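Local coordinates for protein alpha-galactosidase (Umbelopsis vinacea, PDB 3A5V) that hydrolyses terminal alpha-galactosyl groups from their substrates as a tetrameric, N-glycosylated enzyme of glycoside hydrolase family 27, at residues 142-145 and 146-150; 175-178 and 179-183; 189-193 and 194-198; 201-205 and 206-210; 217-220 and 221-225. One frame throughout, in Å; residues are numbered along the deposited sequence.

Contact 1. Residues 142-145 and 146-150; sequences LSYD and RYKAM
Leu142 O receives Arg146 N in a weak, long bond of 3.4 Å within helix 140-156. Ser143 O accepts Tyr147 N more firmly, at 3.1 Å. Ser143 OG accepts a hydrogen bond from a water at 2.6 Å and is also hydrogen-bonded to Asp171 OD2. A bend at chi3 (46°) brings the Arg146 guanidinium round to this side, where NH2 weakly donates to the water; NE reaches Gln136 O. Tyr144 O accepts Lys148 N at 2.8 Å, and the side chains run alongside each other, Lys148 CB over one ring face. In one of its two conformers Lys148 NZ donates to Tyr144 OH at 2.9 Å, a provisional bond; that hydroxyl also hydrogen-bonds Gln134 OE1 of the third subunit. Replacing Tyr144 by an alanine would probably leave that glutamine without its hydroxyl partner and the aliphatic part of Lys148 without the ring beside it. Asp145 O accepts Ala149 N, and OD1 forms a salt bridge with Lys141. These i to i+4 bonds build the crossover helix of a beta-alpha-beta unit in the TIM barrel.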
loop_
_atom_site.group_PDB
_atom_site.type_symbol
_atom_site.label_atom_id
_atom_site.label_comp_id
_atom_site.label_asym_id
_atom_site.label_seq_id
_atom_site.Cartn_x
_atom_site.Cartn_y
_atom_site.Cartn_z
ATOM N N LEU A 142 -6.493 -5.273 -13.544
ATOM C CA LEU A 142 -5.519 -6.148 -14.238
ATOM C C LEU A 142 -5.779 -7.639 -13.988
ATOM O O LEU A 142 -5.775 -8.463 -14.934
ATOM C CB LEU A 142 -4.065 -5.787 -13.866
ATOM C CG LEU A 142 -3.478 -4.499 -14.469
ATOM C CD1 LEU A 142 -2.205 -4.033 -13.692
ATOM C CD2 LEU A 142 -3.155 -4.719 -15.936
ATOM N N SER A 143 -5.968 -8.000 -12.720
ATOM C CA SER A 143 -6.205 -9.402 -12.385
ATOM C C SER A 143 -7.579 -9.853 -12.908
ATOM O O SER A 143 -7.708 -10.954 -13.464
ATOM C CB SER A 143 -6.048 -9.647 -10.876
ATOM O OG SER A 143 -4.669 -9.549 -10.489
ATOM N N TYR A 144 -8.592 -8.991 -12.755
ATOM C CA TYR A 144 -9.929 -9.283 -13.294
ATOM C C TYR A 144 -9.917 -9.639 -14.792
ATOM O O TYR A 144 -10.488 -10.647 -15.191
ATOM C CB TYR A 144 -10.886 -8.108 -13.055
ATOM C CG TYR A 144 -12.264 -8.321 -13.641
ATOM C CD1 TYR A 144 -12.551 -7.930 -14.958
ATOM C CD2 TYR A 144 -13.287 -8.899 -12.881
ATOM C CE1 TYR A 144 -13.827 -8.117 -15.514
ATOM C CE2 TYR A 144 -14.563 -9.101 -13.427
ATOM C CZ TYR A 144 -14.819 -8.691 -14.743
ATOM O OH TYR A 144 -16.067 -8.865 -15.284
ATOM N N ASP A 145 -9.284 -8.803 -15.616
ATOM C CA ASP A 145 -9.302 -9.022 -17.062
ATOM C C ASP A 145 -8.657 -10.359 -17.454
ATOM O O ASP A 145 -9.183 -11.072 -18.315
ATOM C CB ASP A 145 -8.649 -7.847 -17.808
ATOM C CG ASP A 145 -9.539 -6.608 -17.839
ATOM O OD1 ASP A 145 -10.777 -6.728 -17.666
ATOM O OD2 ASP A 145 -8.997 -5.506 -18.047
ATOM N N ARG A 146 -7.557 -10.706 -16.788
ATOM C CA ARG A 146 -6.847 -11.964 -17.040
ATOM C C ARG A 146 -7.696 -13.193 -16.666
ATOM O O ARG A 146 -7.731 -14.181 -17.424
ATOM C CB ARG A 146 -5.499 -11.963 -16.292
ATOM C CG ARG A 146 -4.588 -13.214 -16.518
ATOM C CD ARG A 146 -3.124 -12.933 -16.101
ATOM N NE ARG A 146 -3.082 -12.264 -14.800
ATOM C CZ ARG A 146 -3.062 -12.891 -13.629
ATOM N NH1 ARG A 146 -2.994 -14.221 -13.557
ATOM N NH2 ARG A 146 -3.072 -12.177 -12.513
ATOM N N TYR A 147 -8.371 -13.130 -15.512
ATOM C CA TYR A 147 -9.242 -14.234 -15.068
ATOM C C TYR A 147 -10.575 -14.290 -15.812
ATOM O O TYR A 147 -11.127 -15.368 -16.014
ATOM C CB TYR A 147 -9.421 -14.258 -13.526
ATOM C CG TYR A 147 -8.169 -14.801 -12.880
ATOM C CD1 TYR A 147 -7.848 -16.153 -13.000
ATOM C CD2 TYR A 147 -7.253 -13.958 -12.241
ATOM C CE1 TYR A 147 -6.665 -16.670 -12.462
ATOM C CE2 TYR A 147 -6.059 -14.471 -11.698
ATOM C CZ TYR A 147 -5.775 -15.825 -11.822
ATOM O OH TYR A 147 -4.606 -16.360 -11.316
ATOM N N LYS A 148 -11.052 -13.132 -16.253
ATOM C CA LYS A 148 -12.262 -13.032 -17.079
ATOM C C LYS A 148 -12.072 -13.683 -18.472
ATOM O O LYS A 148 -13.014 -14.294 -18.993
ATOM C CB LYS A 148 -12.624 -11.546 -17.244
ATOM C CG LYS A 148 -13.738 -11.219 -18.246
ATOM C CD LYS A 148 -15.040 -11.040 -17.524
ATOM C CE LYS A 148 -16.016 -10.222 -18.329
ATOM N NZ LYS A 148 -17.283 -10.093 -17.580
ATOM N N ALA A 149 -10.872 -13.551 -19.056
ATOM C CA ALA A 149 -10.544 -14.206 -20.334
ATOM C C ALA A 149 -10.792 -15.722 -20.268
ATOM O O ALA A 149 -11.355 -16.293 -21.200
ATOM C CB ALA A 149 -9.083 -13.920 -20.754
ATOM N N MET A 150 -10.392 -16.366 -19.163
ATOM C CA MET A 150 -10.639 -17.813 -19.005
ATOM C C MET A 150 -12.083 -18.102 -18.616
ATOM O O MET A 150 -12.682 -19.076 -19.094
ATOM C CB MET A 150 -9.663 -18.458 -18.011
ATOM C CG MET A 150 -9.872 -19.965 -17.781
ATOM S SD MET A 150 -9.815 -20.953 -19.317
ATOM C CE MET A 150 -8.040 -21.121 -19.535
HETATM O O HOH W 1 -3.715 -11.842 -9.690
#

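Contact 2. Residues 175-178 and 179-183; sequences NFAS and TISNS
Ala177 O is the acceptor that organises this turn. Ser181 OG donates to it at 2.9 Å and Ile180 N at 3.2 Å, the two arriving from opposite faces of the carbonyl plane, and Ser181 N adds a weak third bond. The bond to Ile180 N closes a type I beta turn with Ser178 and Thr179 at its corners. Ser181 OG can reach the carbonyl because it is placed between its own backbone N and carbonyl carbon (chi1 67°). One residue back, a water donates to Phe176 O at 2.7 Å and accepts from Thr179 N at 2.9 Å, bridging the last helical residue and the turn. Packing is lighter: Ala177 CB and Ile180 CG1 stand 4.5 Å apart, Ser181 OG lies 3.5 Å from Ala177 CB, and Ile180 CG1 comes within 3.5 Å of Ala177 O, resting beside the same carbonyl that its backbone N binds. Thr179 OG1 hydrogen-bonds Gln134 NE2 of the third subunit. The turn thus leads from helix 173-176 into strand 183-185, with Phe176 and Ile180 packed on helix 140-156 and Ala177 and Ser181 lying against strand 162-165.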
loop_
_atom_site.group_PDB
_atom_site.type_symbol
_atom_site.label_atom_id
_atom_site.label_comp_id
_atom_site.label_asym_id
_atom_site.label_seq_id
_atom_site.Cartn_x
_atom_site.Cartn_y
_atom_site.Cartn_z
ATOM N N ASN A 175 -13.695 -9.434 -4.031
ATOM C CA ASN A 175 -14.369 -8.302 -4.684
ATOM C C ASN A 175 -14.536 -8.530 -6.196
ATOM O O ASN A 175 -15.642 -8.414 -6.722
ATOM C CB ASN A 175 -13.606 -6.975 -4.458
ATOM C CG ASN A 175 -13.376 -6.659 -2.980
ATOM O OD1 ASN A 175 -14.290 -6.754 -2.142
ATOM N ND2 ASN A 175 -12.142 -6.262 -2.654
ATOM N N PHE A 176 -13.437 -8.833 -6.897
ATOM C CA PHE A 176 -13.455 -8.807 -8.363
ATOM C C PHE A 176 -13.956 -10.075 -9.047
ATOM O O PHE A 176 -14.442 -10.019 -10.183
ATOM C CB PHE A 176 -12.118 -8.313 -8.978
ATOM C CG PHE A 176 -10.982 -9.345 -8.969
ATOM C CD1 PHE A 176 -10.997 -10.449 -9.840
ATOM C CD2 PHE A 176 -9.868 -9.167 -8.128
ATOM C CE1 PHE A 176 -9.935 -11.382 -9.851
ATOM C CE2 PHE A 176 -8.797 -10.119 -8.115
ATOM C CZ PHE A 176 -8.845 -11.230 -8.985
ATOM N N ALA A 177 -13.835 -11.208 -8.364
ATOM C CA ALA A 177 -14.027 -12.519 -9.016
ATOM C C ALA A 177 -15.395 -13.136 -8.727
ATOM O O ALA A 177 -15.716 -14.205 -9.231
ATOM C CB ALA A 177 -12.917 -13.488 -8.583
ATOM N N SER A 178 -16.204 -12.451 -7.927
ATOM C CA SER A 178 -17.378 -13.088 -7.325
ATOM C C SER A 178 -18.492 -13.422 -8.316
ATOM O O SER A 178 -19.276 -14.334 -8.067
ATOM C CB SER A 178 -17.929 -12.242 -6.173
ATOM O OG SER A 178 -18.111 -10.913 -6.599
ATOM N N THR A 179 -18.585 -12.689 -9.420
ATOM C CA THR A 179 -19.622 -13.001 -10.408
ATOM C C THR A 179 -19.050 -13.767 -11.606
ATOM O O THR A 179 -19.798 -14.206 -12.467
ATOM C CB THR A 179 -20.381 -11.736 -10.916
ATOM O OG1 THR A 179 -19.509 -10.944 -11.725
ATOM C CG2 THR A 179 -20.908 -10.890 -9.740
ATOM N N ILE A 180 -17.731 -13.912 -11.678
ATOM C CA ILE A 180 -17.116 -14.572 -12.846
ATOM C C ILE A 180 -16.461 -15.944 -12.537
ATOM O O ILE A 180 -15.955 -16.598 -13.441
ATOM C CB ILE A 180 -16.072 -13.637 -13.543
ATOM C CG1 ILE A 180 -14.920 -13.339 -12.573
ATOM C CG2 ILE A 180 -16.763 -12.336 -14.110
ATOM C CD1 ILE A 180 -13.579 -12.949 -13.235
ATOM N N SER A 181 -16.445 -16.350 -11.268
ATOM C CA SER A 181 -15.855 -17.638 -10.857
ATOM C C SER A 181 -16.644 -18.235 -9.686
ATOM O O SER A 181 -17.492 -17.551 -9.080
ATOM C CB SER A 181 -14.366 -17.483 -10.490
ATOM O OG SER A 181 -14.198 -16.693 -9.314
ATOM N N ASN A 182 -16.386 -19.507 -9.387
ATOM C CA ASN A 182 -17.094 -20.202 -8.300
ATOM C C ASN A 182 -16.408 -20.191 -6.932
ATOM O O ASN A 182 -17.060 -20.387 -5.905
ATOM C CB ASN A 182 -17.429 -21.648 -8.721
ATOM C CG ASN A 182 -18.422 -21.694 -9.882
ATOM O OD1 ASN A 182 -18.095 -22.156 -10.971
ATOM N ND2 ASN A 182 -19.635 -21.162 -9.656
ATOM N N SER A 183 -15.088 -20.034 -6.921
ATOM C CA SER A 183 -14.329 -19.956 -5.674
ATOM C C SER A 183 -12.971 -19.323 -5.962
ATOM O O SER A 183 -12.507 -19.323 -7.104
ATOM C CB SER A 183 -14.166 -21.356 -5.026
ATOM O OG SER A 183 -13.309 -22.192 -5.815
HETATM O O HOH W 2 -17.051 -10.400 -10.466
#

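Contact 3. Residues 189-193 and 194-198; sequences DVYDN and FNRPD
Tyr191 OH is gripped twice by Arg196: it donates to the backbone O at 2.8 Å and accepts from NH1 at 2.9 Å. The ring is set between its own backbone N and carbonyl carbon (chi1 71°), which directs the hydroxyl to Arg196. Arg196 passes it nearly at right angles, the ring and guanidinium planes 77° apart; NH1 meets the hydroxyl close to the guanidinium plane, whereas the hydroxyl stands above the plane of the carbonyl. A phenylalanine in place of Tyr191, lacking the hydroxyl, is likely to leave Arg196 O without this donor and the guanidinium less firmly fixed. Asn193 CB covers part of one ring face, 3.4 Å above it. Its OD1 accepts Arg196 N at 3.0 Å and, weakly, Asn195 N, the latter bond closing an Asx turn. Asp192, just before, centres an inverse gamma turn. Arg196 NH1 also forms a salt bridge of 2.8 Å with Asp198 OD2, on its anti lone pair. Tyr347 of the second subunit hydrogen-bonds that same oxygen, and Ile305 O of that subunit takes Arg196 NH2. The arginine's charge is therefore probably balanced largely by Asp198 within the loop, while both also bind the second subunit.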
loop_
_atom_site.group_PDB
_atom_site.type_symbol
_atom_site.label_atom_id
_atom_site.label_comp_id
_atom_site.label_asym_id
_atom_site.label_seq_id
_atom_site.Cartn_x
_atom_site.Cartn_y
_atom_site.Cartn_z
ATOM N N ASP A 189 -0.280 -20.762 -0.071
ATOM C CA ASP A 189 -0.626 -22.174 0.146
ATOM C C ASP A 189 -0.460 -22.568 1.608
ATOM O O ASP A 189 0.508 -22.182 2.264
ATOM C CB ASP A 189 0.260 -23.124 -0.683
ATOM C CG ASP A 189 0.296 -22.797 -2.166
ATOM O OD1 ASP A 189 -0.429 -21.900 -2.668
ATOM O OD2 ASP A 189 1.093 -23.469 -2.849
ATOM N N VAL A 190 -1.391 -23.385 2.091
ATOM C CA VAL A 190 -1.255 -24.018 3.392
ATOM C C VAL A 190 -0.109 -25.031 3.325
ATOM O O VAL A 190 0.256 -25.492 2.249
ATOM C CB VAL A 190 -2.611 -24.691 3.836
ATOM C CG1 VAL A 190 -2.921 -25.984 3.002
ATOM C CG2 VAL A 190 -2.622 -24.962 5.336
ATOM N N TYR A 191 0.504 -25.313 4.469
ATOM C CA TYR A 191 1.347 -26.489 4.605
ATOM C C TYR A 191 0.956 -27.284 5.841
ATOM O O TYR A 191 0.112 -26.833 6.640
ATOM C CB TYR A 191 2.844 -26.165 4.586
ATOM C CG TYR A 191 3.445 -25.456 5.786
ATOM C CD1 TYR A 191 2.843 -24.334 6.372
ATOM C CD2 TYR A 191 4.690 -25.874 6.282
ATOM C CE1 TYR A 191 3.468 -23.655 7.464
ATOM C CE2 TYR A 191 5.307 -25.229 7.332
ATOM C CZ TYR A 191 4.696 -24.122 7.924
ATOM O OH TYR A 191 5.355 -23.516 8.967
ATOM N N ASP A 192 1.566 -28.462 5.994
ATOM C CA ASP A 192 1.130 -29.424 7.010
ATOM C C ASP A 192 1.678 -29.018 8.372
ATOM O O ASP A 192 2.517 -29.721 8.964
ATOM C CB ASP A 192 1.593 -30.836 6.611
ATOM C CG ASP A 192 0.929 -31.933 7.423
ATOM O OD1 ASP A 192 -0.048 -31.663 8.160
ATOM O OD2 ASP A 192 1.408 -33.081 7.321
ATOM N N ASN A 193 1.216 -27.872 8.865
ATOM C CA ASN A 193 1.738 -27.298 10.092
ATOM C C ASN A 193 0.733 -26.352 10.747
ATOM O O ASN A 193 0.156 -25.480 10.075
ATOM C CB ASN A 193 3.044 -26.558 9.787
ATOM C CG ASN A 193 3.828 -26.225 11.040
ATOM O OD1 ASN A 193 3.363 -25.457 11.879
ATOM N ND2 ASN A 193 5.034 -26.801 11.167
ATOM N N PHE A 194 0.526 -26.496 12.057
ATOM C CA PHE A 194 -0.584 -25.768 12.701
ATOM C C PHE A 194 -0.372 -24.264 12.857
ATOM O O PHE A 194 -1.304 -23.482 12.626
ATOM C CB PHE A 194 -0.988 -26.383 14.059
ATOM C CG PHE A 194 -2.206 -25.716 14.686
ATOM C CD1 PHE A 194 -3.490 -25.981 14.198
ATOM C CD2 PHE A 194 -2.053 -24.800 15.729
ATOM C CE1 PHE A 194 -4.621 -25.355 14.753
ATOM C CE2 PHE A 194 -3.165 -24.171 16.308
ATOM C CZ PHE A 194 -4.460 -24.454 15.819
ATOM N N ASN A 195 0.830 -23.840 13.265
ATOM C CA ASN A 195 1.028 -22.419 13.561
ATOM C C ASN A 195 2.442 -21.840 13.338
ATOM O O ASN A 195 2.702 -20.679 13.668
ATOM C CB ASN A 195 0.518 -22.105 14.978
ATOM C CG ASN A 195 1.359 -22.774 16.062
ATOM O OD1 ASN A 195 2.429 -23.332 15.786
ATOM N ND2 ASN A 195 0.895 -22.694 17.298
ATOM N N ARG A 196 3.353 -22.628 12.767
ATOM C CA ARG A 196 4.717 -22.128 12.545
ATOM C C ARG A 196 4.749 -21.038 11.453
ATOM O O ARG A 196 4.351 -21.294 10.289
ATOM C CB ARG A 196 5.672 -23.276 12.189
ATOM C CG ARG A 196 7.124 -22.824 11.930
ATOM C CD ARG A 196 8.010 -23.958 11.389
ATOM N NE ARG A 196 9.226 -23.391 10.760
ATOM C CZ ARG A 196 9.304 -23.001 9.493
ATOM N NH1 ARG A 196 8.254 -23.131 8.661
ATOM N NH2 ARG A 196 10.435 -22.481 9.047
ATOM N N PRO A 197 5.268 -19.839 11.796
ATOM C CA PRO A 197 5.387 -18.807 10.767
ATOM C C PRO A 197 6.534 -19.160 9.808
ATOM O O PRO A 197 7.445 -19.913 10.172
ATOM C CB PRO A 197 5.740 -17.550 11.568
ATOM C CG PRO A 197 6.508 -18.097 12.774
ATOM C CD PRO A 197 5.819 -19.399 13.101
ATOM N N ASP A 198 6.511 -18.601 8.608
ATOM C CA ASP A 198 7.545 -18.940 7.628
ATOM C C ASP A 198 7.848 -17.718 6.766
ATOM O O ASP A 198 6.917 -16.970 6.425
ATOM C CB ASP A 198 7.046 -20.102 6.747
ATOM C CG ASP A 198 8.140 -20.696 5.903
ATOM O OD1 ASP A 198 8.395 -20.186 4.779
ATOM O OD2 ASP A 198 8.773 -21.669 6.368
HETATM O O HOH W 3 2.871 -25.971 14.316
#

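Contact 4. Residues 201-205 and 206-210; sequences CPCTT and YDCVL
Cys203 and Cys208 are joined by a disulfide, SG to SG 2.1 Å, whose chi3 of 79° makes it a right-handed bridge. The two sulfurs leave their backbones differently: SG of Cys203 lies anti to its carbonyl carbon (chi1 -63°), that of Cys208 opposite its backbone N (chi1 -174°). The flanking backbones run nearly antiparallel and are spanned by water on either side of the bridge. One water accepts from Cys203 N at 3.0 Å and donates to Leu210 O at 2.8 Å; a second accepts from Thr205 N and donates to Asp207 O, both at 3.1 Å. At the bend, Thr205 OG1 weakly accepts Asp207 N at 3.3 Å, an ST turn. At the other end, Pro202 CG rests on Leu210 CD2 at 4.3 Å. Further out, Cys201 is tied to Cys215 by another disulfide, and Cys203 O receives Asn219 ND2 and Lys223 NZ from helix 217-227. Tyr206 of the second subunit packs on Pro202, Cys203 and Leu210, while Tyr206 of this chain meets Leu210 of the third. The result is a disulfide-closed, hairpin-like part of the long loop between strand 183-185 and helix 217-227 of the TIM barrel.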
loop_
_atom_site.group_PDB
_atom_site.type_symbol
_atom_site.label_atom_id
_atom_site.label_comp_id
_atom_site.label_asym_id
_atom_site.label_seq_id
_atom_site.Cartn_x
_atom_site.Cartn_y
_atom_site.Cartn_z
ATOM N N CYS A 201 5.823 -17.064 3.684
ATOM C CA CYS A 201 4.442 -16.586 3.897
ATOM C C CYS A 201 4.474 -15.333 4.803
ATOM O O CYS A 201 4.056 -15.388 5.980
ATOM C CB CYS A 201 3.566 -17.693 4.492
ATOM S SG CYS A 201 1.810 -17.217 4.723
ATOM N N PRO A 202 5.017 -14.212 4.281
ATOM C CA PRO A 202 5.227 -13.053 5.148
ATOM C C PRO A 202 3.939 -12.358 5.603
ATOM O O PRO A 202 3.917 -11.778 6.686
ATOM C CB PRO A 202 6.061 -12.106 4.269
ATOM C CG PRO A 202 5.675 -12.469 2.856
ATOM C CD PRO A 202 5.477 -13.963 2.898
ATOM N N CYS A 203 2.876 -12.413 4.803
ATOM C CA CYS A 203 1.671 -11.637 5.120
ATOM C C CYS A 203 0.882 -12.285 6.249
ATOM O O CYS A 203 0.733 -13.501 6.282
ATOM C CB CYS A 203 0.766 -11.519 3.897
ATOM S SG CYS A 203 1.515 -10.641 2.513
ATOM N N THR A 204 0.374 -11.468 7.164
ATOM C CA THR A 204 -0.520 -11.986 8.210
ATOM C C THR A 204 -1.988 -11.537 8.010
ATOM O O THR A 204 -2.884 -11.955 8.747
ATOM C CB THR A 204 -0.033 -11.569 9.608
ATOM O OG1 THR A 204 0.011 -10.147 9.667
ATOM C CG2 THR A 204 1.378 -12.144 9.904
ATOM N N THR A 205 -2.230 -10.690 7.017
ATOM C CA THR A 205 -3.590 -10.192 6.779
ATOM C C THR A 205 -4.003 -10.387 5.328
ATOM O O THR A 205 -3.155 -10.693 4.463
ATOM C CB THR A 205 -3.762 -8.685 7.150
ATOM O OG1 THR A 205 -3.173 -7.867 6.131
ATOM C CG2 THR A 205 -3.150 -8.359 8.534
ATOM N N TYR A 206 -5.308 -10.197 5.076
ATOM C CA TYR A 206 -5.929 -10.321 3.747
ATOM C C TYR A 206 -5.230 -9.445 2.711
ATOM O O TYR A 206 -5.286 -9.737 1.518
ATOM C CB TYR A 206 -7.440 -9.938 3.798
ATOM C CG TYR A 206 -7.604 -8.456 4.099
ATOM C CD1 TYR A 206 -7.643 -8.001 5.412
ATOM C CD2 TYR A 206 -7.633 -7.508 3.062
ATOM C CE1 TYR A 206 -7.732 -6.636 5.707
ATOM C CE2 TYR A 206 -7.713 -6.144 3.342
ATOM C CZ TYR A 206 -7.774 -5.724 4.664
ATOM O OH TYR A 206 -7.847 -4.388 4.950
ATOM N N ASP A 207 -4.589 -8.361 3.161
ATOM C CA ASP A 207 -3.968 -7.400 2.252
ATOM C C ASP A 207 -2.485 -7.737 1.978
ATOM O O ASP A 207 -1.597 -7.457 2.789
ATOM C CB ASP A 207 -4.119 -5.983 2.819
ATOM C CG ASP A 207 -3.771 -4.905 1.802
ATOM O OD1 ASP A 207 -3.568 -5.216 0.607
ATOM O OD2 ASP A 207 -3.691 -3.738 2.214
ATOM N N CYS A 208 -2.222 -8.301 0.810
ATOM C CA CYS A 208 -0.947 -8.968 0.573
ATOM C C CYS A 208 -0.475 -8.872 -0.873
ATOM O O CYS A 208 -1.238 -9.147 -1.801
ATOM C CB CYS A 208 -1.103 -10.439 0.987
ATOM S SG CYS A 208 0.427 -11.355 0.914
ATOM N N VAL A 209 0.788 -8.489 -1.079
ATOM C CA VAL A 209 1.339 -8.476 -2.440
ATOM C C VAL A 209 2.318 -9.637 -2.711
ATOM O O VAL A 209 2.864 -9.749 -3.813
ATOM C CB VAL A 209 2.054 -7.126 -2.789
ATOM C CG1 VAL A 209 1.099 -5.949 -2.635
ATOM C CG2 VAL A 209 3.264 -6.949 -1.944
ATOM N N LEU A 210 2.561 -10.469 -1.699
ATOM C CA LEU A 210 3.395 -11.666 -1.865
ATOM C C LEU A 210 2.782 -12.791 -1.043
ATOM O O LEU A 210 3.126 -12.997 0.111
ATOM C CB LEU A 210 4.867 -11.397 -1.480
ATOM C CG LEU A 210 5.875 -12.567 -1.552
ATOM C CD1 LEU A 210 5.942 -13.188 -2.941
ATOM C CD2 LEU A 210 7.262 -12.089 -1.127
HETATM O O HOH W 4 2.199 -14.158 2.457
HETATM O O HOH W 5 -0.500 -8.744 5.338
#

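Contact 5. Residues 217-220 and 221-225; sequences VMNI and INKAV
Val217 and Ile221 lie side by side along one face of the helix, pointing the same way, with Val217 CG1 3.9 Å from Ile221 CD1. Met218 comes at a slant to the same methyl, where a bend at chi2 (-56°) brings SD to 4.0 Å. One isoleucine tip is thereby shared by two neighbours a turn earlier. On another side, Asn219 and Lys223 meet at their polar ends. The asparagine CG stands opposite the backbone N (chi1 175°), and the lysine, extended beyond CG, reaches OD1 with NZ at 2.7 Å. The amine approaches in the amide carbonyl plane, on a lone pair, and both side chains also turn to Cys203 O. Along the backbone, Ile221 N binds Val217 O at 2.9 Å and Ala224 N binds Ile220 O at 2.9 Å, regular helical steps. Helix 217-227 packs on two elements: Val217, Ile220 and Ile221 touch Trp261 of helix 251-263, while Met218, Ile221 and Asn222 touch strand 311-318 of the C-terminal beta sandwich.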
loop_
_atom_site.group_PDB
_atom_site.type_symbol
_atom_site.label_atom_id
_atom_site.label_comp_id
_atom_site.label_asym_id
_atom_site.label_seq_id
_atom_site.Cartn_x
_atom_site.Cartn_y
_atom_site.Cartn_z
ATOM N N VAL A 217 -1.929 -23.184 9.310
ATOM C CA VAL A 217 -3.383 -23.180 9.534
ATOM C C VAL A 217 -3.845 -21.860 10.197
ATOM O O VAL A 217 -4.762 -21.190 9.689
ATOM C CB VAL A 217 -3.806 -24.435 10.365
ATOM C CG1 VAL A 217 -5.282 -24.369 10.811
ATOM C CG2 VAL A 217 -3.546 -25.698 9.534
ATOM N N MET A 218 -3.182 -21.473 11.294
ATOM C CA MET A 218 -3.549 -20.263 12.036
ATOM C C MET A 218 -3.340 -18.977 11.211
ATOM O O MET A 218 -4.154 -18.042 11.267
ATOM C CB MET A 218 -2.798 -20.185 13.383
ATOM C CG MET A 218 -3.288 -21.206 14.441
ATOM S SD MET A 218 -5.070 -21.084 14.789
ATOM C CE MET A 218 -5.217 -19.372 15.310
ATOM N N ASN A 219 -2.263 -18.944 10.432
ATOM C CA ASN A 219 -2.024 -17.821 9.510
ATOM C C ASN A 219 -3.213 -17.645 8.557
ATOM O O ASN A 219 -3.737 -16.535 8.377
ATOM C CB ASN A 219 -0.697 -18.033 8.733
ATOM C CG ASN A 219 -0.454 -16.963 7.669
ATOM O OD1 ASN A 219 -1.053 -17.001 6.577
ATOM N ND2 ASN A 219 0.440 -16.009 7.970
ATOM N N ILE A 220 -3.640 -18.748 7.941
ATOM C CA ILE A 220 -4.758 -18.692 7.010
ATOM C C ILE A 220 -6.071 -18.305 7.699
ATOM O O ILE A 220 -6.818 -17.494 7.158
ATOM C CB ILE A 220 -4.890 -20.013 6.196
ATOM C CG1 ILE A 220 -3.733 -20.091 5.196
ATOM C CG2 ILE A 220 -6.243 -20.091 5.445
ATOM C CD1 ILE A 220 -3.509 -21.496 4.668
ATOM N N ILE A 221 -6.334 -18.854 8.890
ATOM C CA ILE A 221 -7.562 -18.487 9.616
ATOM C C ILE A 221 -7.641 -16.962 9.848
ATOM O O ILE A 221 -8.700 -16.360 9.675
ATOM C CB ILE A 221 -7.708 -19.239 10.971
ATOM C CG1 ILE A 221 -7.916 -20.745 10.717
ATOM C CG2 ILE A 221 -8.888 -18.641 11.797
ATOM C CD1 ILE A 221 -7.795 -21.611 11.941
ATOM N N ASN A 222 -6.520 -16.345 10.247
ATOM C CA ASN A 222 -6.528 -14.911 10.546
ATOM C C ASN A 222 -6.778 -14.056 9.303
ATOM O O ASN A 222 -7.317 -12.949 9.392
ATOM C CB ASN A 222 -5.251 -14.503 11.314
ATOM C CG ASN A 222 -5.199 -15.111 12.726
ATOM O OD1 ASN A 222 -6.231 -15.256 13.393
ATOM N ND2 ASN A 222 -3.992 -15.483 13.182
ATOM N N LYS A 223 -6.434 -14.585 8.135
ATOM C CA LYS A 223 -6.782 -13.933 6.850
ATOM C C LYS A 223 -8.235 -14.150 6.451
ATOM O O LYS A 223 -8.918 -13.224 6.002
ATOM C CB LYS A 223 -5.860 -14.430 5.717
ATOM C CG LYS A 223 -4.405 -13.989 5.906
ATOM C CD LYS A 223 -3.428 -14.796 5.035
ATOM C CE LYS A 223 -2.021 -14.195 5.170
ATOM N NZ LYS A 223 -0.941 -15.111 4.634
ATOM N N ALA A 224 -8.708 -15.383 6.610
ATOM C CA ALA A 224 -10.057 -15.744 6.184
ATOM C C ALA A 224 -11.160 -14.956 6.891
ATOM O O ALA A 224 -12.201 -14.684 6.287
ATOM C CB ALA A 224 -10.288 -17.243 6.392
ATOM N N VAL A 225 -10.949 -14.631 8.170
ATOM C CA VAL A 225 -12.029 -14.008 8.971
ATOM C C VAL A 225 -12.408 -12.613 8.444
ATOM O O VAL A 225 -13.546 -12.154 8.668
ATOM C CB VAL A 225 -11.722 -13.956 10.502
ATOM C CG1 VAL A 225 -11.542 -15.388 11.078
ATOM C CG2 VAL A 225 -10.501 -13.054 10.798
#

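How the contacts relate
The five contacts form two groups in one barrel domain. Contacts 1 and 2, centres 11 Å apart, touch where Tyr144 CD2 meets Phe176 O at 3.1 Å, and both use Gln134 of the third subunit. Thr179 of contact 2 is about 8 Å from a glycan sugar. Contacts 3 and 4 belong to one long loop, and contact 5 is the helix start it leads to. Contact 3 meets contact 5 in a probable hydrogen bond between Phe194 O and Met218 N, 3.1 Å apart, and contact 4 packs on it with Cys201 SG 3.4 Å from Asn219 OD1. The groups do not touch; contacts 2 and 4 come closest, about 7 Å between nearest atoms. Contacts 3 and 4 both meet the second subunit.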